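Local coordinates for protein arylsulfatase (PDB 7AJ0) that is a calcium-containing sulfatase that probably hydrolyses sulfate esters of the brown-algal polysaccharide fucoidan in an exo-acting manner, at residues Q369-T383 against F400-G414. Residues are numbered along the deposited sequence; the frame is centred on the assembly and turned at random.
Sequences QVNNGLMDLTDIYMT and FDGIDQTAFLLADNG
Asp379 grips the loop that leads into helix 406-409 with both carboxylate oxygens: OD1 accepts from Ile403 N at 2.8 Å, on its anti side, and OD2 takes a longer bond from Gln405 NE2, at 3.3 Å. The amide of Gln405, which has a further partner in Arg417, comes in over one face of the carboxylate, while Asp376 N reaches the same OD2 from the other face. Arg418 adds a salt bridge to OD1, so a buried charge has its mate. An alanine in place of Asp379 would probably leave Ile403 N, Asp376 N and the Gln405 amide without this acceptor and Arg418 without this mate. One turn on, Thr383 OG1 accepts from Gln405 N at 3.0 Å; chi1 of -59° sets this oxygen beside its own backbone N, from where it also donates to Asp379 O. Asp376 and Asp379 form a capping box at the start of helix 377-387. Helix and preceding strands belong to the sulfatase fold of the alkaline phosphatase clan; strands 369-371 and 375-376 both run parallel to strand 91-97 in its large sheet. In strand 369-371, Asn371 ND2 gives Gly414 O a nearly straight bond (2.7 Å, 170°) on a carbonyl lone pair, while Asn371 OD1 closes an Asx turn onto Gly373 N. Gln369, extended beyond CG, accepts from Asn413 N at OE1 (2.8 Å), the donor lying above the carbonyl plane. Between the two polar clusters, Met375 SD sits at the edge of the Phe408 ring, 5.4 Å from its centroid, a Met-aromatic contact. At the far end, beyond Gly402, Met382, bent at chi2 and chi3, lays CE 3.8 Å from Phe400 CB.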
loop_
_atom_site.group_PDB
_atom_site.type_symbol
_atom_site.label_atom_id
_atom_site.label_comp_id
_atom_site.label_asym_id
_atom_site.label_seq_id
_atom_site.Cartn_x
_atom_site.Cartn_y
_atom_site.Cartn_z
ATOM N N GLN A 369 33.830 25.722 9.480
ATOM C CA GLN A 369 33.111 25.085 10.571
ATOM C C GLN A 369 31.847 24.415 10.050
ATOM O O GLN A 369 31.069 25.026 9.311
ATOM C CB GLN A 369 32.736 26.103 11.647
ATOM C CG GLN A 369 33.882 26.573 12.503
ATOM C CD GLN A 369 33.423 27.545 13.568
ATOM O OE1 GLN A 369 32.903 27.143 14.609
ATOM N NE2 GLN A 369 33.597 28.836 13.306
ATOM N N VAL A 370 31.646 23.160 10.441
ATOM C CA VAL A 370 30.387 22.455 10.238
ATOM C C VAL A 370 29.883 22.059 11.618
ATOM O O VAL A 370 30.552 21.305 12.336
ATOM C CB VAL A 370 30.545 21.229 9.328
ATOM C CG1 VAL A 370 29.179 20.710 8.911
ATOM C CG2 VAL A 370 31.379 21.577 8.108
ATOM N N ASN A 371 28.718 22.581 11.995
ATOM C CA ASN A 371 28.191 22.443 13.346
ATOM C C ASN A 371 26.760 21.941 13.278
ATOM O O ASN A 371 25.923 22.535 12.590
ATOM C CB ASN A 371 28.254 23.781 14.089
ATOM C CG ASN A 371 28.149 23.621 15.590
ATOM O OD1 ASN A 371 27.421 22.762 16.086
ATOM N ND2 ASN A 371 28.884 24.447 16.324
ATOM N N ASN A 372 26.479 20.855 13.998
ATOM C CA ASN A 372 25.165 20.229 13.998
ATOM C C ASN A 372 24.302 20.679 15.174
ATOM O O ASN A 372 23.289 20.036 15.472
ATOM C CB ASN A 372 25.319 18.706 14.005
ATOM C CG ASN A 372 24.081 17.987 13.498
ATOM O OD1 ASN A 372 23.338 18.514 12.669
ATOM N ND2 ASN A 372 23.857 16.775 13.991
ATOM N N GLY A 373 24.676 21.770 15.839
ATOM C CA GLY A 373 23.896 22.246 16.966
ATOM C C GLY A 373 22.548 22.798 16.540
ATOM O O GLY A 373 22.393 23.375 15.465
ATOM N N LEU A 374 21.558 22.621 17.410
ATOM C CA LEU A 374 20.194 22.999 17.071
ATOM C C LEU A 374 20.061 24.513 16.966
ATOM O O LEU A 374 20.556 25.261 17.810
ATOM C CB LEU A 374 19.218 22.470 18.122
ATOM C CG LEU A 374 19.114 20.953 18.279
ATOM C CD1 LEU A 374 17.993 20.613 19.263
ATOM C CD2 LEU A 374 18.887 20.272 16.943
ATOM N N MET A 375 19.382 24.965 15.911
ATOM C CA MET A 375 19.117 26.385 15.723
ATOM C C MET A 375 17.804 26.546 14.973
ATOM O O MET A 375 17.404 25.676 14.196
ATOM C CB MET A 375 20.255 27.079 14.972
ATOM C CG MET A 375 20.053 28.578 14.827
ATOM S SD MET A 375 21.594 29.501 14.730
ATOM C CE MET A 375 20.976 31.143 14.352
ATOM N N ASP A 376 17.144 27.677 15.212
ATOM C CA ASP A 376 15.795 27.951 14.737
ATOM C C ASP A 376 15.788 29.280 13.997
ATOM O O ASP A 376 16.695 30.101 14.151
ATOM C CB ASP A 376 14.809 27.982 15.924
ATOM C CG ASP A 376 13.357 27.846 15.500
ATOM O OD1 ASP A 376 12.865 28.699 14.730
ATOM O OD2 ASP A 376 12.702 26.880 15.948
ATOM N N LEU A 377 14.754 29.492 13.177
ATOM C CA LEU A 377 14.585 30.799 12.550
ATOM C C LEU A 377 14.325 31.885 13.589
ATOM O O LEU A 377 14.752 33.032 13.409
ATOM C CB LEU A 377 13.441 30.772 11.539
ATOM C CG LEU A 377 13.726 30.193 10.153
ATOM C CD1 LEU A 377 12.453 30.232 9.311
ATOM C CD2 LEU A 377 14.853 30.932 9.454
ATOM N N THR A 378 13.620 31.556 14.672
ATOM C CA THR A 378 13.428 32.530 15.737
ATOM C C THR A 378 14.743 32.895 16.415
ATOM O O THR A 378 14.830 33.957 17.040
ATOM C CB THR A 378 12.446 32.002 16.784
ATOM O OG1 THR A 378 12.938 30.771 17.329
ATOM C CG2 THR A 378 11.074 31.773 16.169
ATOM N N ASP A 379 15.764 32.041 16.304
ATOM C CA ASP A 379 17.059 32.356 16.895
ATOM C C ASP A 379 17.778 33.451 16.115
ATOM O O ASP A 379 18.570 34.204 16.694
ATOM C CB ASP A 379 17.926 31.099 16.968
ATOM C CG ASP A 379 17.344 30.040 17.889
ATOM O OD1 ASP A 379 16.455 30.379 18.699
ATOM O OD2 ASP A 379 17.781 28.872 17.809
ATOM N N ILE A 380 17.529 33.552 14.808
ATOM C CA ILE A 380 18.081 34.663 14.039
ATOM C C ILE A 380 17.501 35.979 14.541
ATOM O O ILE A 380 18.218 36.973 14.713
ATOM C CB ILE A 380 17.810 34.466 12.537
ATOM C CG1 ILE A 380 18.472 33.178 12.042
ATOM C CG2 ILE A 380 18.316 35.668 11.747
ATOM C CD1 ILE A 380 18.007 32.730 10.666
ATOM N N TYR A 381 16.189 36.002 14.781
ATOM C CA TYR A 381 15.541 37.184 15.339
ATOM C C TYR A 381 16.167 37.572 16.670
ATOM O O TYR A 381 16.582 38.720 16.863
ATOM C CB TYR A 381 14.044 36.901 15.489
ATOM C CG TYR A 381 13.255 37.907 16.290
ATOM C CD1 TYR A 381 13.234 37.857 17.678
ATOM C CD2 TYR A 381 12.499 38.884 15.660
ATOM C CE1 TYR A 381 12.504 38.761 18.412
ATOM C CE2 TYR A 381 11.765 39.795 16.387
ATOM C CZ TYR A 381 11.771 39.729 17.762
ATOM O OH TYR A 381 11.042 40.637 18.493
ATOM N N MET A 382 16.254 36.620 17.601
ATOM C CA MET A 382 16.756 36.934 18.934
ATOM C C MET A 382 18.245 37.252 18.911
ATOM O O MET A 382 18.713 38.084 19.696
ATOM C CB MET A 382 16.474 35.770 19.883
ATOM C CG MET A 382 16.394 36.172 21.347
ATOM S SD MET A 382 15.074 37.359 21.675
ATOM C CE MET A 382 13.614 36.359 21.404
ATOM N N THR A 383 19.003 36.595 18.031
ATOM C CA THR A 383 20.411 36.940 17.861
ATOM C C THR A 383 20.560 38.356 17.316
ATOM O O THR A 383 21.417 39.120 17.774
ATOM C CB THR A 383 21.079 35.923 16.930
ATOM O OG1 THR A 383 20.961 34.606 17.492
ATOM C CG2 THR A 383 22.548 36.254 16.720
ATOM N N PHE A 400 8.388 34.478 24.071
ATOM C CA PHE A 400 9.271 34.503 22.911
ATOM C C PHE A 400 10.031 33.188 22.828
ATOM O O PHE A 400 10.700 32.787 23.786
ATOM C CB PHE A 400 10.226 35.692 22.986
ATOM C CG PHE A 400 9.576 36.996 22.644
ATOM C CD1 PHE A 400 9.542 37.440 21.335
ATOM C CD2 PHE A 400 8.979 37.768 23.625
ATOM C CE1 PHE A 400 8.937 38.636 21.011
ATOM C CE2 PHE A 400 8.370 38.964 23.307
ATOM C CZ PHE A 400 8.349 39.399 21.998
ATOM N N ASP A 401 9.921 32.524 21.680
ATOM C CA ASP A 401 10.534 31.221 21.473
ATOM C C ASP A 401 11.981 31.306 21.018
ATOM O O ASP A 401 12.719 30.323 21.159
ATOM C CB ASP A 401 9.721 30.437 20.440
ATOM C CG ASP A 401 8.279 30.240 20.863
ATOM O OD1 ASP A 401 8.030 29.439 21.787
ATOM O OD2 ASP A 401 7.392 30.903 20.285
ATOM N N GLY A 402 12.404 32.449 20.488
ATOM C CA GLY A 402 13.758 32.570 19.995
ATOM C C GLY A 402 14.776 32.618 21.118
ATOM O O GLY A 402 14.500 33.080 22.225
ATOM N N ILE A 403 15.974 32.123 20.816
ATOM C CA ILE A 403 17.090 32.103 21.752
ATOM C C ILE A 403 18.266 32.824 21.110
ATOM O O ILE A 403 18.576 32.591 19.936
ATOM C CB ILE A 403 17.481 30.664 22.139
ATOM C CG1 ILE A 403 16.309 29.966 22.833
ATOM C CG2 ILE A 403 18.719 30.678 23.022
ATOM C CD1 ILE A 403 16.459 28.461 22.924
ATOM N N ASP A 404 18.912 33.699 21.876
ATOM C CA ASP A 404 20.127 34.356 21.411
ATOM C C ASP A 404 21.228 33.321 21.216
ATOM O O ASP A 404 21.593 32.610 22.155
ATOM C CB ASP A 404 20.559 35.418 22.419
ATOM C CG ASP A 404 21.880 36.071 22.052
ATOM O OD1 ASP A 404 22.257 36.031 20.862
ATOM O OD2 ASP A 404 22.543 36.619 22.958
ATOM N N GLN A 405 21.754 33.233 19.993
ATOM C CA GLN A 405 22.775 32.253 19.646
ATOM C C GLN A 405 24.122 32.898 19.336
ATOM O O GLN A 405 24.979 32.266 18.710
ATOM C CB GLN A 405 22.314 31.412 18.452
ATOM C CG GLN A 405 21.098 30.539 18.721
ATOM C CD GLN A 405 21.441 29.273 19.482
ATOM O OE1 GLN A 405 22.467 29.199 20.155
ATOM N NE2 GLN A 405 20.585 28.264 19.369
ATOM N N THR A 406 24.329 34.146 19.760
ATOM C CA THR A 406 25.593 34.816 19.473
ATOM C C THR A 406 26.775 34.029 20.028
ATOM O O THR A 406 27.818 33.917 19.372
ATOM C CB THR A 406 25.573 36.235 20.043
ATOM O OG1 THR A 406 24.571 37.007 19.367
ATOM C CG2 THR A 406 26.926 36.904 19.872
ATOM N N ALA A 407 26.633 33.475 21.236
ATOM C CA ALA A 407 27.687 32.645 21.807
ATOM C C ALA A 407 27.886 31.351 21.031
ATOM O O ALA A 407 28.964 30.751 21.105
ATOM C CB ALA A 407 27.367 32.322 23.268
ATOM N N PHE A 408 26.870 30.905 20.295
ATOM C CA PHE A 408 26.988 29.697 19.484
ATOM C C PHE A 408 27.658 29.994 18.149
ATOM O O PHE A 408 28.526 29.233 17.706
ATOM C CB PHE A 408 25.594 29.094 19.296
ATOM C CG PHE A 408 25.530 27.964 18.308
ATOM C CD1 PHE A 408 26.332 26.844 18.452
ATOM C CD2 PHE A 408 24.632 28.009 17.252
ATOM C CE1 PHE A 408 26.256 25.799 17.546
ATOM C CE2 PHE A 408 24.548 26.967 16.346
ATOM C CZ PHE A 408 25.361 25.860 16.492
ATOM N N LEU A 409 27.295 31.112 17.514
ATOM C CA LEU A 409 27.821 31.429 16.193
ATOM C C LEU A 409 29.247 31.965 16.239
ATOM O O LEU A 409 29.994 31.796 15.268
ATOM C CB LEU A 409 26.915 32.452 15.502
ATOM C CG LEU A 409 25.498 32.000 15.150
ATOM C CD1 LEU A 409 24.673 33.170 14.632
ATOM C CD2 LEU A 409 25.527 30.878 14.127
ATOM N N LEU A 410 29.644 32.612 17.334
ATOM C CA LEU A 410 30.948 33.258 17.420
ATOM C C LEU A 410 31.990 32.421 18.151
ATOM O O LEU A 410 33.132 32.869 18.292
ATOM C CB LEU A 410 30.817 34.620 18.112
ATOM C CG LEU A 410 29.844 35.609 17.472
ATOM C CD1 LEU A 410 29.873 36.937 18.207
ATOM C CD2 LEU A 410 30.162 35.807 16.004
ATOM N N ALA A 411 31.633 31.228 18.613
ATOM C CA ALA A 411 32.574 30.327 19.261
ATOM C C ALA A 411 33.055 29.274 18.270
ATOM O O ALA A 411 32.264 28.731 17.494
ATOM C CB ALA A 411 31.935 29.645 20.473
ATOM N N ASP A 412 34.356 28.994 18.297
ATOM C CA ASP A 412 34.908 27.928 17.470
ATOM C C ASP A 412 34.322 26.589 17.898
ATOM O O ASP A 412 34.513 26.154 19.039
ATOM C CB ASP A 412 36.431 27.904 17.581
ATOM C CG ASP A 412 37.091 29.050 16.836
ATOM O OD1 ASP A 412 36.399 29.726 16.044
ATOM O OD2 ASP A 412 38.303 29.278 17.043
ATOM N N ASN A 413 33.608 25.939 16.983
ATOM C CA ASN A 413 32.955 24.659 17.258
ATOM C C ASN A 413 32.131 24.740 18.539
ATOM O O ASN A 413 32.173 23.859 19.400
ATOM C CB ASN A 413 33.987 23.536 17.340
ATOM C CG ASN A 413 35.016 23.619 16.236
ATOM O OD1 ASN A 413 34.715 23.362 15.069
ATOM N ND2 ASN A 413 36.241 23.986 16.596
ATOM N N GLY A 414 31.371 25.824 18.661
ATOM C CA GLY A 414 30.609 26.050 19.865
ATOM C C GLY A 414 29.404 25.138 19.969
ATOM O O GLY A 414 28.930 24.555 18.993
HETATM O O HOH W 1 32.411 30.420 15.064
HETATM O O HOH W 2 33.753 22.125 12.124
HETATM O O HOH W 3 31.736 22.854 14.574
#